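Local coordinates for polyketide synthase type I (Bacillus amyloliquefaciens, PDB 5KKU), which probably removes water from a carrier-bound polyketide intermediate, as the N-terminal dehydratase domain of the difficidin assembly line, at residues V32-T37 against F196-T201. Numbering follows the deposited sequence.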
loop_
_atom_site.group_PDB
_atom_site.type_symbol
_atom_site.label_atom_id
_atom_site.label_comp_id
_atom_site.label_asym_id
_atom_site.label_seq_id
_atom_site.Cartn_x
_atom_site.Cartn_y
_atom_site.Cartn_z
ATOM N N VAL A 32 -2.782 -8.518 -10.293
ATOM C CA VAL A 32 -2.366 -7.122 -10.367
ATOM C C VAL A 32 -1.350 -6.792 -9.279
ATOM O O VAL A 32 -1.138 -7.579 -8.356
ATOM C CB VAL A 32 -3.568 -6.168 -10.241
ATOM C CG1 VAL A 32 -3.112 -4.722 -10.370
ATOM C CG2 VAL A 32 -4.619 -6.499 -11.290
ATOM N N LEU A 33 -0.725 -5.625 -9.392
ATOM C CA LEU A 33 0.268 -5.190 -8.419
ATOM C C LEU A 33 -0.280 -4.079 -7.529
ATOM O O LEU A 33 -0.580 -2.982 -8.009
ATOM C CB LEU A 33 1.540 -4.718 -9.126
ATOM C CG LEU A 33 2.728 -4.371 -8.225
ATOM C CD1 LEU A 33 2.958 -5.466 -7.196
ATOM C CD2 LEU A 33 3.981 -4.136 -9.054
ATOM N N PRO A 34 -0.410 -4.394 -6.182
ATOM C CA PRO A 34 -0.942 -3.295 -5.355
ATOM C C PRO A 34 -0.133 -2.013 -5.525
ATOM O O PRO A 34 1.096 -2.062 -5.571
ATOM C CB PRO A 34 -0.800 -3.817 -3.924
ATOM C CG PRO A 34 -0.987 -5.279 -4.051
ATOM C CD PRO A 34 -0.166 -5.596 -5.261
ATOM N N GLY A 35 -0.822 -0.881 -5.617
ATOM C CA GLY A 35 -0.163 0.402 -5.781
ATOM C C GLY A 35 0.786 0.716 -4.641
ATOM O O GLY A 35 1.835 1.328 -4.846
ATOM N N VAL A 36 0.416 0.296 -3.436
ATOM C CA VAL A 36 1.229 0.531 -2.270
ATOM C C VAL A 36 2.479 -0.320 -2.214
ATOM O O VAL A 36 3.394 0.014 -1.573
ATOM C CB VAL A 36 0.446 0.403 -0.949
ATOM C CG1 VAL A 36 -0.492 1.542 -0.769
ATOM C CG2 VAL A 36 -0.248 -0.931 -0.792
ATOM N N THR A 37 2.480 -1.436 -2.861
ATOM C CA THR A 37 3.655 -2.221 -3.056
ATOM C C THR A 37 4.862 -1.389 -3.524
ATOM O O THR A 37 5.963 -1.639 -3.136
ATOM C CB THR A 37 3.362 -3.323 -4.106
ATOM O OG1 THR A 37 2.416 -4.232 -3.594
ATOM C CG2 THR A 37 4.556 -4.058 -4.478
ATOM N N PHE A 196 1.902 -6.094 4.538
ATOM C CA PHE A 196 1.612 -5.170 5.589
ATOM C C PHE A 196 1.046 -3.854 5.066
ATOM O O PHE A 196 0.078 -3.396 5.585
ATOM C CB PHE A 196 2.834 -4.903 6.440
ATOM C CG PHE A 196 3.040 -5.873 7.572
ATOM C CD1 PHE A 196 1.983 -6.411 8.256
ATOM C CD2 PHE A 196 4.303 -6.206 7.964
ATOM C CE1 PHE A 196 2.178 -7.290 9.267
ATOM C CE2 PHE A 196 4.515 -7.077 8.979
ATOM C CZ PHE A 196 3.453 -7.614 9.637
ATOM N N LEU A 197 1.645 -3.300 4.021
ATOM C CA LEU A 197 1.238 -2.062 3.426
ATOM C C LEU A 197 -0.181 -2.150 2.861
ATOM O O LEU A 197 -0.993 -1.322 3.130
ATOM C CB LEU A 197 2.249 -1.611 2.374
ATOM C CG LEU A 197 3.652 -1.173 2.781
ATOM C CD1 LEU A 197 4.376 -0.557 1.626
ATOM C CD2 LEU A 197 3.616 -0.190 3.916
ATOM N N ASP A 198 -0.467 -3.160 2.058
ATOM C CA ASP A 198 -1.780 -3.421 1.506
ATOM C C ASP A 198 -2.869 -3.504 2.558
ATOM O O ASP A 198 -3.810 -2.817 2.487
ATOM C CB ASP A 198 -1.723 -4.682 0.682
ATOM C CG ASP A 198 -2.989 -4.989 -0.033
ATOM O OD1 ASP A 198 -3.395 -4.272 -0.924
ATOM O OD2 ASP A 198 -3.592 -5.967 0.284
ATOM N N ALA A 199 -2.702 -4.368 3.536
ATOM C CA ALA A 199 -3.663 -4.502 4.610
ATOM C C ALA A 199 -3.881 -3.225 5.389
ATOM O O ALA A 199 -4.957 -3.004 5.854
ATOM C CB ALA A 199 -3.299 -5.612 5.553
ATOM N N SER A 200 -2.858 -2.423 5.516
ATOM C CA SER A 200 -2.961 -1.172 6.213
ATOM C C SER A 200 -3.804 -0.128 5.515
ATOM O O SER A 200 -4.336 0.705 6.143
ATOM C CB SER A 200 -1.600 -0.616 6.528
ATOM O OG SER A 200 -0.928 -1.450 7.375
ATOM N N THR A 201 -3.889 -0.212 4.198
ATOM C CA THR A 201 -4.772 0.649 3.451
ATOM C C THR A 201 -6.228 0.399 3.728
ATOM O O THR A 201 -7.038 1.133 3.292
ATOM C CB THR A 201 -4.589 0.630 1.938
ATOM O OG1 THR A 201 -5.134 -0.548 1.385
ATOM C CG2 THR A 201 -3.222 0.773 1.571
#
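Val-36, in the turn that follows strand 30-33, meets the flank of helix 194-200, its CA 6.2 Å from that of Asp-198, and no hydrogen bond joins the two segments. A weak bond from Thr-37 N to Pro-34 O spans the turn, in which the valine's CB points toward the helix. Its two methyls divide the work: with chi1 at -71°, CG1 stands anti to the carbonyl carbon and meets Thr-201 CG2 tip to tip, 3.7 Å away, while CG2 lies 3.6 Å from Asp-198 N and also packs on Leu-197 CB. A short, branched side chain suits this place, since it can touch three residues of segment 196-201 without any polar group to satisfy. Leucine, longer and branched, reaches the turn's backbone: Leu-197 CD1 makes a van der Waals approach of 3.4 Å to Val-36 O. Threonine suits position 201 because its branches differ: OG1 turns back to Asp-198 O in a 2.8 Å bond lying in the carbonyl plane, which helps fix chi1 with the methyl directed at the valine. Asp-198 holds its CG anti to the backbone N (chi1 -175°), carrying the carboxylate out beside Pro-34; the two side chains cross at about a right angle, and CB of the proline approaches OD1 to 4.0 Å. The other oxygen, OD2, is hydrogen-bonded to His-155 NE2. Pro-34, a restricted apolar ring without a donor to compete for OD1, lies next to both this aspartate and His-25, the predicted proton donor and acceptor. The contact joins the predicted N- and C-terminal hotdog folds, consistent with the double-hotdog arrangement of polyketide synthase dehydratases, in which each half supplies one catalytic residue. Methyl and methylene groups pack partly against polar atoms, so within this contact turn and helix are fitted by packing alone, beside the probable active site.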